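Local atomic coordinates of ESSC (Geobacillus thermodenitrificans, PDB entry 5FWH), a protein that is a component of the bacterial type VII secretion apparatus, an ATPase of the FtsK/SpoIIIE kind whose N-terminal forkhead-associated (FHA) region probably mediates contacts with other proteins. Residues A[122-127]-A[133-138]; A[168-171]-A[175-178]; A[57-60]-A[65-68]; A[75-78]-A[83-86]; A[23-26]-A[31-34]. All blocks are in the same frame, centred on the assembly; numbering follows the deposited sequence.

Contact 1: residues A[122-127]-A[133-138]; sequences RFSLRK and VVIPDD
Arg-122 runs alongside Asp-137, both side chains pointing the same way, with Arg-122 CD 3.3 Å from Asp-137 OD2 at the guanidinium's edge. The charges stop short of a salt bridge, Arg-122 NH1 lying 4.2 Å from Asp-137 OD2; NH1 has its salt bridge with Asp-111. With an alanine at Asp-137, Arg-122 would probably lose the flank for its methylenes and a nearby negative charge, and Asp-138 N its bond to the carboxylate. Phe-123, its CG wedged between backbone N and carbonyl carbon (chi1 63°), carries its ring away from the second strand, yet CD1 still meets Val-134 CG2 at 4.1 Å. Next, Ser-124 pairs with Ile-135 through two backbone bonds, Ser-124 N to Ile-135 O and back, and the short serine side chain brings OG against Ile-135 CB at 3.8 Å. These strands form an antiparallel beta hairpin in one sheet of a two-sheet FHA-like sandwich, where Leu-125, on the buried face with Phe-123, rests CD2 on Val-134 CB (4.0 Å). On the other face Arg-126 stretches out, so that Ile-135 CD1 sits over one face of its guanidinium and touches CD at 3.9 Å, while NE forms a salt bridge with Glu-105.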
loop_
_atom_site.group_PDB
_atom_site.type_symbol
_atom_site.label_atom_id
_atom_site.label_comp_id
_atom_site.label_asym_id
_atom_site.label_seq_id
_atom_site.Cartn_x
_atom_site.Cartn_y
_atom_site.Cartn_z
ATOM N N ARG A 122 6.047 7.612 -6.200
ATOM C CA ARG A 122 6.311 8.761 -6.974
ATOM C C ARG A 122 5.168 8.907 -7.960
ATOM O O ARG A 122 5.062 8.106 -8.864
ATOM C CB ARG A 122 7.697 8.605 -7.683
ATOM C CG ARG A 122 7.941 9.538 -8.860
ATOM C CD ARG A 122 9.322 9.317 -9.495
ATOM N NE ARG A 122 10.350 9.784 -8.576
ATOM C CZ ARG A 122 10.694 11.066 -8.401
ATOM N NH1 ARG A 122 10.119 12.048 -9.095
ATOM N NH2 ARG A 122 11.614 11.380 -7.507
ATOM N N PHE A 123 4.405 9.983 -7.861
ATOM C CA PHE A 123 3.282 10.171 -8.775
ATOM C C PHE A 123 2.770 11.578 -8.595
ATOM O O PHE A 123 3.188 12.236 -7.691
ATOM C CB PHE A 123 2.173 9.099 -8.516
ATOM C CG PHE A 123 1.534 9.161 -7.133
ATOM C CD1 PHE A 123 0.376 9.940 -6.899
ATOM C CD2 PHE A 123 2.009 8.359 -6.083
ATOM C CE1 PHE A 123 -0.223 10.015 -5.648
ATOM C CE2 PHE A 123 1.349 8.390 -4.817
ATOM C CZ PHE A 123 0.277 9.247 -4.599
ATOM N N SER A 124 1.935 12.089 -9.478
ATOM C CA SER A 124 1.366 13.386 -9.194
ATOM C C SER A 124 -0.115 13.295 -9.257
ATOM O O SER A 124 -0.630 12.366 -9.806
ATOM C CB SER A 124 1.923 14.494 -10.099
ATOM O OG SER A 124 1.500 14.296 -11.410
ATOM N N LEU A 125 -0.789 14.204 -8.574
ATOM C CA LEU A 125 -2.256 14.334 -8.612
ATOM C C LEU A 125 -2.591 15.701 -9.215
ATOM O O LEU A 125 -2.048 16.716 -8.777
ATOM C CB LEU A 125 -2.825 14.218 -7.231
ATOM C CG LEU A 125 -2.602 12.866 -6.502
ATOM C CD1 LEU A 125 -3.215 12.962 -5.114
ATOM C CD2 LEU A 125 -3.331 11.724 -7.123
ATOM N N ARG A 126 -3.483 15.730 -10.194
ATOM C CA ARG A 126 -3.869 16.983 -10.816
ATOM C C ARG A 126 -5.337 17.149 -10.980
ATOM O O ARG A 126 -6.045 16.236 -11.447
ATOM C CB ARG A 126 -3.317 17.056 -12.215
ATOM C CG ARG A 126 -1.914 17.517 -12.235
ATOM C CD ARG A 126 -1.402 17.540 -13.641
ATOM N NE ARG A 126 0.025 17.332 -13.570
ATOM C CZ ARG A 126 0.781 16.870 -14.554
ATOM N NH1 ARG A 126 0.291 16.599 -15.775
ATOM N NH2 ARG A 126 2.075 16.714 -14.299
ATOM N N LYS A 127 -5.762 18.357 -10.669
ATOM C CA LYS A 127 -7.140 18.682 -10.634
ATOM C C LYS A 127 -7.541 19.330 -11.942
ATOM O O LYS A 127 -6.910 20.292 -12.387
ATOM C CB LYS A 127 -7.407 19.620 -9.484
ATOM C CG LYS A 127 -8.852 19.600 -9.084
ATOM C CD LYS A 127 -9.042 20.403 -7.834
ATOM C CE LYS A 127 -10.463 20.270 -7.354
ATOM N NZ LYS A 127 -10.828 21.447 -6.517
ATOM N N VAL A 133 -6.987 13.780 -11.260
ATOM C CA VAL A 133 -6.332 12.751 -12.067
ATOM C C VAL A 133 -5.024 12.296 -11.391
ATOM O O VAL A 133 -4.258 13.102 -10.892
ATOM C CB VAL A 133 -6.003 13.327 -13.448
ATOM C CG1 VAL A 133 -5.229 12.336 -14.306
ATOM C CG2 VAL A 133 -7.299 13.682 -14.140
ATOM N N VAL A 134 -4.797 10.997 -11.364
ATOM C CA VAL A 134 -3.518 10.442 -10.957
ATOM C C VAL A 134 -2.634 10.193 -12.183
ATOM O O VAL A 134 -3.068 9.510 -13.115
ATOM C CB VAL A 134 -3.654 9.160 -10.112
ATOM C CG1 VAL A 134 -4.432 8.059 -10.810
ATOM C CG2 VAL A 134 -2.261 8.675 -9.706
ATOM N N ILE A 135 -1.402 10.688 -12.150
ATOM C CA ILE A 135 -0.420 10.475 -13.228
ATOM C C ILE A 135 0.742 9.740 -12.588
ATOM O O ILE A 135 1.479 10.327 -11.818
ATOM C CB ILE A 135 0.072 11.809 -13.844
ATOM C CG1 ILE A 135 -1.120 12.621 -14.451
ATOM C CG2 ILE A 135 1.178 11.587 -14.913
ATOM C CD1 ILE A 135 -1.686 13.681 -13.544
ATOM N N PRO A 136 0.891 8.453 -12.871
ATOM C CA PRO A 136 2.010 7.736 -12.246
ATOM C C PRO A 136 3.331 7.943 -12.988
ATOM O O PRO A 136 3.373 8.489 -14.110
ATOM C CB PRO A 136 1.586 6.263 -12.340
ATOM C CG PRO A 136 0.684 6.233 -13.534
ATOM C CD PRO A 136 -0.014 7.553 -13.598
ATOM N N ASP A 137 4.401 7.499 -12.353
ATOM C CA ASP A 137 5.712 7.570 -12.955
ATOM C C ASP A 137 6.166 6.167 -13.368
ATOM O O ASP A 137 5.759 5.156 -12.791
ATOM C CB ASP A 137 6.698 8.292 -12.029
ATOM C CG ASP A 137 7.530 9.340 -12.770
ATOM O OD1 ASP A 137 7.886 9.090 -13.942
ATOM O OD2 ASP A 137 7.806 10.422 -12.207
ATOM N N ASP A 138 6.995 6.111 -14.398
ATOM C CA ASP A 138 7.333 4.831 -15.015
ATOM C C ASP A 138 8.068 3.938 -14.035
ATOM O O ASP A 138 7.779 2.741 -13.951
ATOM C CB ASP A 138 8.150 5.027 -16.293
ATOM C CG ASP A 138 7.369 5.735 -17.385
ATOM O OD1 ASP A 138 6.545 6.614 -17.043
ATOM O OD2 ASP A 138 7.589 5.418 -18.584
#

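Contact 2: residues A[168-171]-A[175-178]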
loop_
_atom_site.group_PDB
_atom_site.type_symbol
_atom_site.label_atom_id
_atom_site.label_comp_id
_atom_site.label_asym_id
_atom_site.label_seq_id
_atom_site.Cartn_x
_atom_site.Cartn_y
_atom_site.Cartn_z
ATOM N N PHE A 168 -3.644 6.425 -0.038
ATOM C CA PHE A 168 -4.139 7.768 -0.345
ATOM C C PHE A 168 -5.575 7.651 -0.769
ATOM O O PHE A 168 -5.873 6.845 -1.664
ATOM C CB PHE A 168 -3.374 8.404 -1.483
ATOM C CG PHE A 168 -1.872 8.438 -1.274
ATOM C CD1 PHE A 168 -1.114 7.317 -1.525
ATOM C CD2 PHE A 168 -1.251 9.591 -0.891
ATOM C CE1 PHE A 168 0.265 7.318 -1.382
ATOM C CE2 PHE A 168 0.116 9.605 -0.664
ATOM C CZ PHE A 168 0.864 8.462 -0.926
ATOM N N VAL A 169 -6.471 8.385 -0.101
ATOM C CA VAL A 169 -7.929 8.340 -0.422
ATOM C C VAL A 169 -8.479 9.747 -0.388
ATOM O O VAL A 169 -8.291 10.442 0.598
ATOM C CB VAL A 169 -8.754 7.480 0.552
ATOM C CG1 VAL A 169 -10.137 7.218 -0.020
ATOM C CG2 VAL A 169 -8.080 6.135 0.792
ATOM N N PHE A 170 -9.092 10.206 -1.484
ATOM C CA PHE A 170 -9.865 11.436 -1.438
ATOM C C PHE A 170 -11.168 11.076 -0.673
ATOM O O PHE A 170 -11.968 10.183 -1.074
ATOM C CB PHE A 170 -10.160 12.002 -2.842
ATOM C CG PHE A 170 -9.030 12.858 -3.392
ATOM C CD1 PHE A 170 -8.833 14.145 -2.921
ATOM C CD2 PHE A 170 -8.141 12.339 -4.329
ATOM C CE1 PHE A 170 -7.796 14.912 -3.392
ATOM C CE2 PHE A 170 -7.090 13.086 -4.808
ATOM C CZ PHE A 170 -6.909 14.390 -4.337
ATOM N N ILE A 171 -11.357 11.741 0.440
ATOM C CA ILE A 171 -12.610 11.617 1.168
ATOM C C ILE A 171 -13.664 12.387 0.366
ATOM O O ILE A 171 -14.766 11.906 0.157
ATOM C CB ILE A 171 -12.548 12.287 2.546
ATOM C CG1 ILE A 171 -11.507 11.621 3.458
ATOM C CG2 ILE A 171 -13.931 12.303 3.190
ATOM C CD1 ILE A 171 -11.768 10.178 3.802
ATOM N N LEU A 175 -10.414 17.041 0.195
ATOM C CA LEU A 175 -9.782 16.394 1.344
ATOM C C LEU A 175 -9.123 15.061 1.003
ATOM O O LEU A 175 -9.782 14.093 0.602
ATOM C CB LEU A 175 -10.788 16.156 2.472
ATOM C CG LEU A 175 -11.186 17.462 3.210
ATOM C CD1 LEU A 175 -12.682 17.648 3.236
ATOM C CD2 LEU A 175 -10.655 17.531 4.636
ATOM N N LEU A 176 -7.828 14.995 1.304
ATOM C CA LEU A 176 -6.986 13.868 0.941
ATOM C C LEU A 176 -6.427 13.211 2.187
ATOM O O LEU A 176 -5.736 13.880 2.964
ATOM C CB LEU A 176 -5.866 14.366 0.045
ATOM C CG LEU A 176 -4.816 13.330 -0.279
ATOM C CD1 LEU A 176 -5.461 12.237 -1.123
ATOM C CD2 LEU A 176 -3.660 14.024 -0.958
ATOM N N ALA A 177 -6.763 11.937 2.393
ATOM C CA ALA A 177 -6.308 11.221 3.548
ATOM C C ALA A 177 -5.206 10.319 3.123
ATOM O O ALA A 177 -5.269 9.669 2.061
ATOM C CB ALA A 177 -7.405 10.446 4.221
ATOM N N VAL A 178 -4.151 10.377 3.896
ATOM C CA VAL A 178 -2.961 9.577 3.702
ATOM C C VAL A 178 -2.681 8.679 4.883
ATOM O O VAL A 178 -2.626 9.194 5.971
ATOM C CB VAL A 178 -1.759 10.508 3.524
ATOM C CG1 VAL A 178 -0.480 9.678 3.307
ATOM C CG2 VAL A 178 -2.083 11.454 2.392
#
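Leu-176 sets its CD1 methyl squarely over the ring of Phe-170, 4.0 Å from the ring centroid and only 4° off the normal, a CH-pi contact with one face. With the leucine's CG anti to the backbone N (chi1 173°), the second torsion (chi2 66°) folds CD1 back over the ring, while CB meets Phe-170 CE1 at 4.0 Å. A smaller residue in place of Phe-170, such as an alanine, would probably leave Leu-176 CD1 without the aromatic face it packs on and open a gap in the core. Farther along the same face, Phe-168 and Val-178 lie side by side; the valine's CG2 approaches ring atom CD2 of Phe-168 at 3.9 Å. Large apolar side chains suit these places because this face is buried.

What holds them in step is the backbone. Val-169 and Ala-177 form a hydrogen-bonded antiparallel pair, Val-169 N to Ala-177 O and Ala-177 N to Val-169 O both at 2.8 Å. A more bent bond, Ile-171 N to Leu-175 O (2.8 Å, 144°), closes the ladder where the chain turns a corner at Ile-171. On the face shared by Val-169 and Ala-177, the alanine's methyl is small enough to fit beside the carbonyl oxygen of Val-169.

The hairpin lies inside an antiparallel sheet: strand 161-163 flanks strand 166-170, and strand 94-99 flanks strand 175-180. Across the sandwich, Trp-132 stacks on Phe-170, and Phe-123 meets Phe-168 edge-to-face.

Contact 3: residues A[57-60]-A[65-68]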
loop_
_atom_site.group_PDB
_atom_site.type_symbol
_atom_site.label_atom_id
_atom_site.label_comp_id
_atom_site.label_asym_id
_atom_site.label_seq_id
_atom_site.Cartn_x
_atom_site.Cartn_y
_atom_site.Cartn_z
ATOM N N LEU A 57 6.940 -11.054 12.130
ATOM C CA LEU A 57 6.171 -12.107 11.477
ATOM C C LEU A 57 7.099 -13.169 10.985
ATOM O O LEU A 57 8.109 -12.880 10.376
ATOM C CB LEU A 57 5.374 -11.556 10.301
ATOM C CG LEU A 57 4.008 -10.942 10.583
ATOM C CD1 LEU A 57 3.977 -10.175 11.878
ATOM C CD2 LEU A 57 3.592 -10.068 9.415
ATOM N N ALA A 58 6.756 -14.420 11.227
ATOM C CA ALA A 58 7.569 -15.504 10.722
ATOM C C ALA A 58 6.937 -15.851 9.370
ATOM O O ALA A 58 5.714 -15.869 9.236
ATOM C CB ALA A 58 7.532 -16.657 11.662
ATOM N N VAL A 59 7.799 -16.018 8.381
ATOM C CA VAL A 59 7.419 -16.369 7.052
ATOM C C VAL A 59 7.956 -17.775 6.824
ATOM O O VAL A 59 9.176 -18.053 6.925
ATOM C CB VAL A 59 7.959 -15.424 5.941
ATOM C CG1 VAL A 59 7.465 -15.916 4.570
ATOM C CG2 VAL A 59 7.461 -13.994 6.102
ATOM N N LEU A 60 7.038 -18.662 6.518
ATOM C CA LEU A 60 7.377 -20.050 6.197
ATOM C C LEU A 60 6.819 -20.397 4.787
ATOM O O LEU A 60 5.787 -19.913 4.345
ATOM C CB LEU A 60 6.787 -20.994 7.237
ATOM C CG LEU A 60 6.544 -20.564 8.685
ATOM C CD1 LEU A 60 5.522 -21.501 9.305
ATOM C CD2 LEU A 60 7.833 -20.656 9.488
ATOM N N GLN A 65 10.800 -22.040 7.663
ATOM C CA GLN A 65 11.041 -20.616 7.692
ATOM C C GLN A 65 11.988 -20.168 6.552
ATOM O O GLN A 65 12.967 -20.834 6.226
ATOM C CB GLN A 65 11.562 -20.201 9.060
ATOM C CG GLN A 65 11.139 -18.778 9.430
ATOM C CD GLN A 65 11.368 -18.466 10.900
ATOM O OE1 GLN A 65 10.832 -19.137 11.779
ATOM N NE2 GLN A 65 12.177 -17.454 11.173
ATOM N N ILE A 66 11.599 -19.107 5.869
ATOM C CA ILE A 66 12.408 -18.520 4.829
ATOM C C ILE A 66 12.685 -17.063 5.150
ATOM O O ILE A 66 13.439 -16.416 4.419
ATOM C CB ILE A 66 11.783 -18.684 3.434
ATOM C CG1 ILE A 66 10.379 -18.055 3.376
ATOM C CG2 ILE A 66 11.706 -20.166 3.067
ATOM C CD1 ILE A 66 9.853 -17.857 1.972
ATOM N N GLY A 67 12.122 -16.561 6.257
ATOM C CA GLY A 67 12.373 -15.181 6.666
ATOM C C GLY A 67 11.592 -14.761 7.894
ATOM O O GLY A 67 10.799 -15.511 8.463
ATOM N N GLU A 68 11.865 -13.552 8.324
ATOM C CA GLU A 68 11.044 -12.917 9.314
ATOM C C GLU A 68 10.870 -11.524 8.840
ATOM O O GLU A 68 11.808 -10.976 8.298
ATOM C CB GLU A 68 11.745 -12.899 10.653
ATOM C CG GLU A 68 12.091 -14.277 11.142
ATOM C CD GLU A 68 12.574 -14.283 12.583
ATOM O OE1 GLU A 68 12.598 -13.184 13.227
ATOM O OE2 GLU A 68 12.920 -15.398 13.064
#
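A classic beta bulge marks this antiparallel hairpin: Ile-66 and Gly-67 both face Val-59, and the register slips by one between Val-59 and Leu-60. The carbonyl oxygen of Val-59 receives the two N-H groups together, Ile-66 N at 2.8 Å in a nearly straight bond and Gly-67 N at 3.4 Å in a weak one. In return Val-59 N bonds Gly-67 O at 3.0 Å, approaching from well above the carbonyl plane. Gly-67 is almost fully extended (phi 177°, psi 176°), a shape that comes most easily to a residue without a side chain. Ile-66 carries CG1 between its backbone N and carbonyl carbon (chi1 58°), which brings that atom within 3.8 Å of Val-59 CG1. On the other face, Leu-60 CD2 lies against Gln-65 CB at 3.8 Å, covering the aliphatic start of a polar side chain. The outer end of Gln-65 turns along its own strand, where NE2 donates to Glu-68 OE2 at 2.9 Å, meeting the lone pair anti to the other oxygen; such polar ends suit an exposed strand. Strand 65-69 is the outermost of its sheet within this chain, while strand 57-60 is flanked on its other side by strand 46-50, bonded to it at Ala-58 and Leu-60.

Contact 4: residues A[75-78]-A[83-86]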
loop_
_atom_site.group_PDB
_atom_site.type_symbol
_atom_site.label_atom_id
_atom_site.label_comp_id
_atom_site.label_asym_id
_atom_site.label_seq_id
_atom_site.Cartn_x
_atom_site.Cartn_y
_atom_site.Cartn_z
ATOM N N ILE A 75 9.528 -9.108 1.877
ATOM C CA ILE A 75 10.265 -10.237 1.369
ATOM C C ILE A 75 9.765 -10.675 -0.005
ATOM O O ILE A 75 8.565 -10.680 -0.306
ATOM C CB ILE A 75 10.178 -11.421 2.355
ATOM C CG1 ILE A 75 11.279 -12.439 2.075
ATOM C CG2 ILE A 75 8.779 -12.055 2.341
ATOM C CD1 ILE A 75 11.359 -13.525 3.115
ATOM N N THR A 76 10.704 -11.084 -0.822
ATOM C CA THR A 76 10.378 -11.491 -2.171
ATOM C C THR A 76 10.653 -12.985 -2.238
ATOM O O THR A 76 11.549 -13.480 -1.584
ATOM C CB THR A 76 11.221 -10.710 -3.164
ATOM O OG1 THR A 76 11.046 -9.343 -2.874
ATOM C CG2 THR A 76 10.761 -10.959 -4.590
ATOM N N ILE A 77 9.846 -13.701 -2.984
ATOM C CA ILE A 77 9.771 -15.158 -2.843
ATOM C C ILE A 77 9.394 -15.729 -4.175
ATOM O O ILE A 77 8.569 -15.161 -4.861
ATOM C CB ILE A 77 8.753 -15.653 -1.753
ATOM C CG1 ILE A 77 7.304 -15.192 -2.004
ATOM C CG2 ILE A 77 9.141 -15.163 -0.359
ATOM C CD1 ILE A 77 6.354 -16.238 -2.537
ATOM N N ASP A 78 10.042 -16.847 -4.526
ATOM C CA ASP A 78 9.791 -17.605 -5.764
ATOM C C ASP A 78 8.695 -18.681 -5.643
ATOM O O ASP A 78 8.841 -19.631 -4.844
ATOM C CB ASP A 78 11.078 -18.276 -6.215
ATOM C CG ASP A 78 11.098 -18.467 -7.683
ATOM O OD1 ASP A 78 10.347 -19.345 -8.189
ATOM O OD2 ASP A 78 11.811 -17.679 -8.329
ATOM N N GLN A 83 7.238 -15.554 -8.413
ATOM C CA GLN A 83 7.603 -14.160 -8.123
ATOM C C GLN A 83 6.491 -13.364 -7.407
ATOM O O GLN A 83 5.545 -12.912 -8.043
ATOM C CB GLN A 83 7.964 -13.450 -9.387
ATOM C CG GLN A 83 8.388 -12.009 -9.188
ATOM C CD GLN A 83 9.328 -11.806 -8.005
ATOM O OE1 GLN A 83 9.029 -11.028 -7.092
ATOM N NE2 GLN A 83 10.462 -12.514 -8.009
HETATM N N MSE A 84 6.635 -13.211 -6.081
HETATM C CA MSE A 84 5.652 -12.512 -5.219
HETATM C C MSE A 84 6.341 -11.725 -4.111
HETATM O O MSE A 84 7.236 -12.256 -3.475
HETATM C CB MSE A 84 4.663 -13.589 -4.667
HETATM C CG MSE A 84 4.169 -13.290 -3.273
HETATM SE SE MSE A 84 2.824 -14.572 -2.467
HETATM C CE MSE A 84 1.812 -15.131 -4.045
ATOM N N THR A 85 5.899 -10.502 -3.804
ATOM C CA THR A 85 6.459 -9.796 -2.621
ATOM C C THR A 85 5.389 -9.648 -1.508
ATOM O O THR A 85 4.136 -9.402 -1.757
ATOM C CB THR A 85 7.046 -8.432 -3.086
ATOM O OG1 THR A 85 8.136 -8.694 -3.995
ATOM C CG2 THR A 85 7.539 -7.590 -1.927
ATOM N N ILE A 86 5.836 -9.908 -0.278
ATOM C CA ILE A 86 5.003 -9.627 0.917
ATOM C C ILE A 86 5.697 -8.584 1.745
ATOM O O ILE A 86 6.945 -8.643 1.940
ATOM C CB ILE A 86 4.831 -10.829 1.856
ATOM C CG1 ILE A 86 4.511 -12.106 1.098
ATOM C CG2 ILE A 86 3.768 -10.499 2.921
ATOM C CD1 ILE A 86 3.464 -11.977 0.035
#
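Ile-75 and Ile-86 pair through two backbone hydrogen bonds, Ile-75 N to Ile-86 O at 2.6 Å and Ile-86 N to Ile-75 O at 2.8 Å, in an antiparallel hairpin whose strands run at 154° to each other. Nearer the turn, Ile-77 and Met-84 form the next such pair, less evenly: Met-84 N to Ile-77 O is sound, while the return bond from Ile-77 N is weak, bent to 131°.

The side chains of these two pairs share one face. Ile-77 and Met-84, deposited as selenomethionine, lie side by side pointing the same way, and Ile-77 CD1 touches the methionine's CG at 3.7 Å and its SE at 3.9 Å. Ile-77 reaches there because CG1 stands between the backbone N and the carbonyl carbon (chi1 59°), bending the chain over its partner. Ile-75 CG2 meets Ile-86 CB more loosely, at 4.2 Å. The long, flexible methionine goes on to Phe-39, Phe-41 and Ile-26, and Ile-86 also reaches Ile-26.

Thr-76 and Thr-85 occupy the opposite face, a non-hydrogen-bonded backbone pair whose hydroxyls bond to each other instead, OG1 to OG1 at 3.2 Å. The hairpin is thus two-faced: Ile-77, Met-84 and Ile-86 turn apolar chains to the interior of the sandwich, with Ile-75 at its margin, and hydroxyls capable of both donating and accepting link the strands on the more exposed side.

Contact 5: residues A[23-26]-A[31-34]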
loop_
_atom_site.group_PDB
_atom_site.type_symbol
_atom_site.label_atom_id
_atom_site.label_comp_id
_atom_site.label_asym_id
_atom_site.label_seq_id
_atom_site.Cartn_x
_atom_site.Cartn_y
_atom_site.Cartn_z
ATOM N N VAL A 23 -2.054 -17.435 12.671
ATOM C CA VAL A 23 -1.291 -18.053 11.581
ATOM C C VAL A 23 -2.123 -18.057 10.291
ATOM O O VAL A 23 -3.125 -18.772 10.197
ATOM C CB VAL A 23 -0.835 -19.486 11.931
ATOM C CG1 VAL A 23 -1.936 -20.250 12.677
ATOM C CG2 VAL A 23 -0.334 -20.244 10.690
ATOM N N ILE A 24 -1.705 -17.258 9.299
ATOM C CA ILE A 24 -2.487 -17.084 8.085
ATOM C C ILE A 24 -1.748 -17.671 6.940
ATOM O O ILE A 24 -0.560 -17.868 7.015
ATOM C CB ILE A 24 -2.897 -15.621 7.788
ATOM C CG1 ILE A 24 -1.744 -14.759 7.277
ATOM C CG2 ILE A 24 -3.550 -14.975 9.009
ATOM C CD1 ILE A 24 -2.039 -14.158 5.927
ATOM N N VAL A 25 -2.474 -17.940 5.873
ATOM C CA VAL A 25 -1.941 -18.657 4.737
ATOM C C VAL A 25 -2.404 -17.972 3.442
ATOM O O VAL A 25 -3.608 -17.557 3.264
ATOM C CB VAL A 25 -2.266 -20.172 4.751
ATOM C CG1 VAL A 25 -3.749 -20.409 4.918
ATOM C CG2 VAL A 25 -1.746 -20.856 3.470
ATOM N N ILE A 26 -1.407 -17.838 2.582
ATOM C CA ILE A 26 -1.552 -17.305 1.275
ATOM C C ILE A 26 -1.354 -18.480 0.422
ATOM O O ILE A 26 -0.266 -19.115 0.463
ATOM C CB ILE A 26 -0.419 -16.287 0.910
ATOM C CG1 ILE A 26 -0.362 -15.179 1.946
ATOM C CG2 ILE A 26 -0.554 -15.764 -0.546
ATOM C CD1 ILE A 26 0.938 -14.392 1.911
ATOM N N GLU A 31 -10.661 -20.697 0.305
ATOM C CA GLU A 31 -10.646 -20.808 1.780
ATOM C C GLU A 31 -9.489 -20.047 2.445
ATOM O O GLU A 31 -9.656 -19.473 3.510
ATOM C CB GLU A 31 -10.636 -22.287 2.201
ATOM C CG GLU A 31 -9.299 -22.983 2.000
ATOM C CD GLU A 31 -9.382 -24.483 1.763
ATOM O OE1 GLU A 31 -10.313 -25.127 2.295
ATOM O OE2 GLU A 31 -8.491 -25.016 1.049
ATOM N N HIS A 32 -8.331 -19.997 1.790
ATOM C CA HIS A 32 -7.165 -19.322 2.350
ATOM C C HIS A 32 -7.435 -17.887 2.707
ATOM O O HIS A 32 -8.348 -17.277 2.198
ATOM C CB HIS A 32 -6.000 -19.370 1.377
ATOM C CG HIS A 32 -5.416 -20.723 1.229
ATOM N ND1 HIS A 32 -5.054 -21.235 0.008
ATOM C CD2 HIS A 32 -5.144 -21.687 2.144
ATOM C CE1 HIS A 32 -4.533 -22.439 0.179
ATOM N NE2 HIS A 32 -4.598 -22.745 1.464
ATOM N N HIS A 33 -6.591 -17.353 3.574
ATOM C CA HIS A 33 -6.747 -15.994 3.974
ATOM C C HIS A 33 -6.543 -15.047 2.807
ATOM O O HIS A 33 -7.346 -14.124 2.598
ATOM C CB HIS A 33 -5.809 -15.710 5.115
ATOM C CG HIS A 33 -6.164 -16.495 6.322
ATOM N ND1 HIS A 33 -5.718 -17.784 6.526
ATOM C CD2 HIS A 33 -7.021 -16.216 7.340
ATOM C CE1 HIS A 33 -6.249 -18.250 7.645
ATOM N NE2 HIS A 33 -7.049 -17.325 8.149
ATOM N N VAL A 34 -5.480 -15.265 2.022
ATOM C CA VAL A 34 -5.257 -14.427 0.832
ATOM C C VAL A 34 -5.138 -15.404 -0.340
ATOM O O VAL A 34 -4.306 -16.325 -0.269
ATOM C CB VAL A 34 -3.984 -13.545 0.998
ATOM C CG1 VAL A 34 -3.635 -12.849 -0.321
ATOM C CG2 VAL A 34 -4.155 -12.500 2.083
#
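With CG anti to its carbonyl carbon (chi1 -65°), His-33 swings its imidazole back over the strand 23-26, where Ile-24 CB lies under one face, offset toward the rim and 3.9 Å from the ring centroid. This is a CH-pi contact, and the ring's flatness lets it lie close over the branched isoleucine; Ile-24 CG2 adds a touch on CD2 of His-33 at 4.0 Å. His-32 has a like first torsion (-71°), but its ring goes to Val-25, where CD2 meets the valine's CG1 at 3.4 Å and its CG2 at 3.7 Å. The two imidazoles therefore fall on successive residues of the strand.

One carbonyl anchors the incoming chain. Val-25 O accepts Val-34 N at 3.2 Å along a nearly straight line and, weakly, His-33 N at 3.0 Å with an angle of 121°. Here Ile-26 and Val-34 make a single parallel bridge, and their side chains run the same way, Ile-26 CG1 against Val-34 CB at 4.1 Å. Branched apolar residues suit this buried side.

Outside the pair, Tyr-45 meets His-32 edge-to-face, and Glu-21 accepts a weak bond from His-33. Strand 23-27 lies between strands 34-35 and 46-50 in a mixed sheet, antiparallel to the latter. Phe-15 of strand 11-16 packs on Ile-24, His-33 and Val-34, while Ile-26 reaches strand 84-88.

In the fold
The five contacts fall into two groups. Contacts 3, 4 and 5 build the N-terminal beta sandwich: contacts 3 and 5 belong to one sheet and contact 4 to the sheet facing it. Ile-66 CD1 meets Ile-77 CG2 at 3.6 Å between contacts 3 and 4, and Ile-86 CD1 meets Ile-26 CD1 at 4.0 Å between contacts 4 and 5. Contacts 1 and 2 belong to facing sheets of the second sandwich, where Phe-123 CZ lies 3.8 Å from Phe-168 CE1 and Leu-125 CD1 3.9 Å from Phe-170 CE2. The groups do not touch: nearest atoms of contacts 1 and 4 are about 15 Å apart, and the centres of contacts 1 and 3 about 35 Å.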